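Local coordinates for protein 2-(3-amino-3-carboxypropyl)histidine synthase (Pyrococcus horikoshii, PDB 3LZD) that catalyses the first step of diphthamide biosynthesis, using a [4Fe-4S] cluster to transfer a 3-amino-3-carboxypropyl group from S-adenosylmethionine to a histidine of elongation factor 2, at residues A[56-61]-A[109-114]; A[125-130]-A[372-377]. All blocks are in the same frame, centred on the assembly; numbering follows the deposited sequence.

Contact 1 of 2, residues A[56-61]-A[109-114]; sequences KRVLIQ and ALIHLG
Q61 and H112 meet across two neighbouring parallel strands. CB of Q61 leaves the strand on the face it shares with L59, L110 and H112. An unusual chi1 of 26° swings CG toward 109-114, and the extended chain beyond it slants across to the ND1 edge of the H112 ring. CG of Q61 lies 3.7 Å from CD2 of L110 and equally near ND1 of H112. CD comes next to the same ND1. OE1 of Q61 accepts a hydrogen bond from H112 ND1 at 3.1 Å. The bond is straight at the hydrogen (171°), and OE1 sits in the plane of the imidazole. The amide and ring planes are 82° apart, and ND1 stands above the amide plane rather than on a lone pair of OE1. OE1 also touches CD1 of L110 and takes a second hydrogen bond from the backbone N of A98. NE2 reaches D96 O in a weak bond. H112 NE2 is engaged by H115, so both ring nitrogens have partners.

The strands are neighbours in a mixed five-stranded sheet, with 109-114 in the middle and 57-61 between it and 83-87. The backbone ladder is regular. L59 N binds A109 O, I111 N binds L59 O at 2.7 Å, Q61 N binds I111 O, and L113 N binds Q61 O.

V58, I60, A109 and I111 share one face. CG2 of V58 meets CG1 of I111 at 3.7 Å. I60 runs alongside I111 in the same direction, with I60 CG1 4.0 Å from I111 CB. CG2 of I60 touches CD1 of L113 at 3.9 Å. Helix 67-78 packs on this apolar layer through L73 and L77.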
# COMPACT_ATOMS: atom_id res chain seq x y z
N LYS A 56 -18.90 -8.24 17.08
CA LYS A 56 -19.92 -8.38 16.05
C LYS A 56 -19.38 -8.26 14.63
O LYS A 56 -19.93 -8.83 13.70
CB LYS A 56 -21.01 -7.31 16.24
CG LYS A 56 -22.26 -7.80 16.96
CD LYS A 56 -22.03 -8.07 18.43
CE LYS A 56 -23.35 -8.42 19.12
NZ LYS A 56 -23.18 -8.71 20.57
N ARG A 57 -18.29 -7.51 14.47
CA ARG A 57 -17.69 -7.30 13.15
C ARG A 57 -16.18 -7.46 13.26
O ARG A 57 -15.51 -6.72 13.99
CB ARG A 57 -18.05 -5.89 12.66
CG ARG A 57 -17.62 -5.55 11.24
CD ARG A 57 -17.93 -4.08 10.86
NE ARG A 57 -19.33 -3.82 10.53
CZ ARG A 57 -20.27 -3.42 11.39
NH1 ARG A 57 -19.98 -3.23 12.68
NH2 ARG A 57 -21.51 -3.20 10.97
N VAL A 58 -15.62 -8.42 12.52
CA VAL A 58 -14.18 -8.66 12.60
C VAL A 58 -13.48 -8.63 11.24
O VAL A 58 -14.08 -8.96 10.21
CB VAL A 58 -13.89 -10.01 13.31
CG1 VAL A 58 -14.32 -11.16 12.42
CG2 VAL A 58 -12.42 -10.12 13.66
N LEU A 59 -12.22 -8.22 11.25
CA LEU A 59 -11.40 -8.16 10.04
C LEU A 59 -10.38 -9.30 10.13
O LEU A 59 -9.76 -9.51 11.17
CB LEU A 59 -10.66 -6.83 9.97
CG LEU A 59 -9.73 -6.66 8.76
CD1 LEU A 59 -10.56 -6.55 7.47
CD2 LEU A 59 -8.86 -5.41 8.94
N ILE A 60 -10.19 -10.03 9.04
CA ILE A 60 -9.24 -11.14 9.04
C ILE A 60 -8.08 -10.92 8.08
O ILE A 60 -8.31 -10.78 6.88
CB ILE A 60 -9.92 -12.46 8.62
CG1 ILE A 60 -11.11 -12.77 9.53
CG2 ILE A 60 -8.90 -13.61 8.69
CD1 ILE A 60 -11.79 -14.10 9.21
N GLN A 61 -6.85 -10.87 8.57
CA GLN A 61 -5.74 -10.74 7.64
C GLN A 61 -5.08 -12.10 7.46
O GLN A 61 -5.18 -12.95 8.34
CB GLN A 61 -4.69 -9.69 8.06
CG GLN A 61 -4.57 -9.38 9.50
CD GLN A 61 -3.54 -8.28 9.77
OE1 GLN A 61 -3.42 -7.81 10.89
NE2 GLN A 61 -2.78 -7.88 8.75
N ALA A 109 -12.83 -6.17 16.25
CA ALA A 109 -11.73 -7.11 16.50
C ALA A 109 -11.02 -7.49 15.21
O ALA A 109 -11.55 -7.33 14.11
CB ALA A 109 -12.25 -8.37 17.21
N LEU A 110 -9.80 -8.00 15.37
CA LEU A 110 -8.97 -8.39 14.25
C LEU A 110 -8.49 -9.84 14.42
O LEU A 110 -8.12 -10.25 15.52
CB LEU A 110 -7.74 -7.47 14.21
CG LEU A 110 -6.89 -7.17 12.96
CD1 LEU A 110 -5.43 -7.27 13.36
CD2 LEU A 110 -7.21 -8.11 11.81
N ILE A 111 -8.52 -10.62 13.35
CA ILE A 111 -8.00 -11.98 13.42
C ILE A 111 -6.76 -11.94 12.54
O ILE A 111 -6.84 -11.59 11.37
CB ILE A 111 -8.98 -13.03 12.88
CG1 ILE A 111 -10.24 -13.05 13.74
CG2 ILE A 111 -8.33 -14.42 12.92
CD1 ILE A 111 -11.26 -14.10 13.29
N HIS A 112 -5.61 -12.28 13.11
CA HIS A 112 -4.35 -12.26 12.35
C HIS A 112 -3.89 -13.69 12.11
O HIS A 112 -3.35 -14.35 13.01
CB HIS A 112 -3.30 -11.49 13.15
CG HIS A 112 -2.00 -11.34 12.42
ND1 HIS A 112 -1.71 -10.25 11.63
CD2 HIS A 112 -0.92 -12.16 12.34
CE1 HIS A 112 -0.51 -10.41 11.09
NE2 HIS A 112 -0.02 -11.56 11.50
N LEU A 113 -4.09 -14.19 10.89
CA LEU A 113 -3.70 -15.57 10.61
C LEU A 113 -2.25 -15.75 10.21
O LEU A 113 -1.64 -14.86 9.62
CB LEU A 113 -4.56 -16.15 9.48
CG LEU A 113 -6.07 -16.19 9.67
CD1 LEU A 113 -6.70 -16.80 8.42
CD2 LEU A 113 -6.43 -17.01 10.90
N GLY A 114 -1.70 -16.92 10.56
CA GLY A 114 -0.35 -17.27 10.17
C GLY A 114 0.85 -16.83 10.96
O GLY A 114 1.95 -17.32 10.72

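Contact 2 of 2, residues A[125-130]-A[372-377]; sequences PTIFVP and ISIHST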
# COMPACT_ATOMS: atom_id res chain seq x y z
N PRO A 125 -9.08 -5.57 19.86
CA PRO A 125 -8.65 -6.89 20.32
C PRO A 125 -8.21 -7.69 19.10
O PRO A 125 -8.88 -7.70 18.07
CB PRO A 125 -9.92 -7.46 20.96
CG PRO A 125 -10.57 -6.24 21.51
CD PRO A 125 -10.43 -5.26 20.35
N THR A 126 -7.07 -8.36 19.22
CA THR A 126 -6.55 -9.12 18.11
C THR A 126 -6.26 -10.57 18.48
O THR A 126 -5.61 -10.84 19.49
CB THR A 126 -5.28 -8.47 17.57
OG1 THR A 126 -5.56 -7.10 17.24
CG2 THR A 126 -4.77 -9.21 16.33
N ILE A 127 -6.75 -11.49 17.66
CA ILE A 127 -6.50 -12.91 17.87
C ILE A 127 -5.42 -13.32 16.85
O ILE A 127 -5.59 -13.10 15.65
CB ILE A 127 -7.77 -13.74 17.64
CG1 ILE A 127 -8.83 -13.36 18.69
CG2 ILE A 127 -7.46 -15.25 17.71
CD1 ILE A 127 -10.20 -13.98 18.45
N PHE A 128 -4.30 -13.85 17.34
CA PHE A 128 -3.21 -14.32 16.48
C PHE A 128 -3.33 -15.83 16.36
O PHE A 128 -3.45 -16.51 17.37
CB PHE A 128 -1.84 -13.98 17.08
CG PHE A 128 -1.55 -12.52 17.08
CD1 PHE A 128 -2.04 -11.70 18.08
CD2 PHE A 128 -0.83 -11.95 16.03
CE1 PHE A 128 -1.83 -10.31 18.04
CE2 PHE A 128 -0.63 -10.57 15.98
CZ PHE A 128 -1.13 -9.76 16.98
N VAL A 129 -3.31 -16.33 15.13
CA VAL A 129 -3.46 -17.76 14.87
C VAL A 129 -2.21 -18.30 14.16
O VAL A 129 -2.20 -18.48 12.95
CB VAL A 129 -4.69 -18.03 13.98
CG1 VAL A 129 -4.94 -19.54 13.89
CG2 VAL A 129 -5.94 -17.31 14.55
N PRO A 130 -1.14 -18.57 14.92
CA PRO A 130 0.13 -19.09 14.40
C PRO A 130 -0.02 -20.37 13.57
O PRO A 130 -0.86 -21.23 13.87
CB PRO A 130 0.96 -19.33 15.66
CG PRO A 130 0.36 -18.42 16.68
CD PRO A 130 -1.12 -18.49 16.39
N ILE A 372 -3.68 -20.34 19.68
CA ILE A 372 -4.07 -18.95 19.48
C ILE A 372 -3.85 -18.11 20.72
O ILE A 372 -3.74 -18.62 21.83
CB ILE A 372 -5.53 -18.83 19.02
CG1 ILE A 372 -6.49 -19.25 20.13
CG2 ILE A 372 -5.73 -19.70 17.79
CD1 ILE A 372 -7.94 -19.15 19.71
N SER A 373 -3.72 -16.81 20.51
CA SER A 373 -3.52 -15.89 21.62
C SER A 373 -4.40 -14.68 21.33
O SER A 373 -4.74 -14.42 20.18
CB SER A 373 -2.07 -15.42 21.70
OG SER A 373 -1.75 -14.63 20.58
N ILE A 374 -4.78 -13.96 22.38
CA ILE A 374 -5.60 -12.78 22.19
C ILE A 374 -4.94 -11.66 22.95
O ILE A 374 -4.59 -11.81 24.12
CB ILE A 374 -7.05 -12.99 22.68
CG1 ILE A 374 -7.86 -11.72 22.42
CG2 ILE A 374 -7.07 -13.37 24.15
CD1 ILE A 374 -9.36 -11.94 22.35
N HIS A 375 -4.73 -10.54 22.26
CA HIS A 375 -4.08 -9.38 22.84
C HIS A 375 -4.91 -8.13 22.62
O HIS A 375 -5.69 -8.04 21.67
CB HIS A 375 -2.71 -9.17 22.20
CG HIS A 375 -1.71 -10.24 22.53
ND1 HIS A 375 -0.77 -10.10 23.53
CD2 HIS A 375 -1.52 -11.48 22.00
CE1 HIS A 375 -0.05 -11.20 23.61
NE2 HIS A 375 -0.48 -12.05 22.70
N SER A 376 -4.73 -7.16 23.51
CA SER A 376 -5.41 -5.88 23.44
C SER A 376 -4.57 -4.95 24.30
O SER A 376 -4.45 -5.15 25.51
CB SER A 376 -6.84 -6.00 23.98
OG SER A 376 -6.86 -6.65 25.24
N THR A 377 -3.98 -3.95 23.66
CA THR A 377 -3.12 -3.01 24.37
C THR A 377 -3.83 -1.70 24.71
O THR A 377 -5.07 -1.66 24.56
CB THR A 377 -1.88 -2.68 23.53
OG1 THR A 377 -2.25 -1.82 22.45
CG2 THR A 377 -1.25 -3.97 22.97
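F128 and H375 both set CG anti to the carbonyl carbon, with chi1 of -69° and -68°. Their rings leave the same face of an antiparallel strand pair and cross at about a right angle. CD2 of H375 lies 4.0 Å from CD1 of F128. The ring centroids of F128 and H375 are 5.9 Å apart, an oblique approach. S373 sits on the same face, with OG between its own N and carbonyl carbon. That turn places OG of S373 3.6 Å from CB of F128 and in the plane of the H375 ring, at its edge. E368 holds the polar ends of both S373 and H375, by a hydrogen bond to H375 NE2 and a weak one to S373 OG. Y117 stacks on H375 and meets F128 edge-to-face.

The segment 372-377 is the C-terminal end of the modelled chain. Its strand 373-375 is one edge strand of the mixed five-stranded sheet within this chain, and it runs antiparallel to its neighbour. T126 with H375 and F128 with S373 are hydrogen-bonded pairs. Each has two backbone bonds, from T126 N to H375 O at 2.8 Å to the longest, S373 N to F128 O, at 3.2 Å. I127 and I374 form the non-hydrogen-bonded pair between them. At the end of the pairing V129 and I372 run side by side, CG1 of V129 4.0 Å from CG2 of I372.

An alanine in place of F128 would probably open a gap beside H375 and Y117 and leave the imidazole less firmly packed. I127 and I374 share the other face. They cross at a slant, CG1 of I127 4.0 Å from CD1 of I374. Helix 43-52 lies over the aliphatic residues, with L50 on I127 and I46 on V129.

Contacts 1 and 2 belong to one mixed sheet, their centres about 9 Å apart. Contact 1 closes along the chain before contact 2 opens. Strands 109-114 and 126-130 follow each other in sequence and are neighbours in the sheet. H112 N lies 2.7 Å from I127 O, and L110 O lies 2.8 Å from I127 N, both probable hydrogen bonds. The sheet order is 83-87, 57-61, 109-114, 126-130 and 373-375. The rings of H112 and F128 meet between the contacts, with the H112 side chain about 9 Å from the iron-sulfur cluster. The C-terminal residues thus return to edge the sheet that carries H112, and the first and last strands of the modelled chain share one domain.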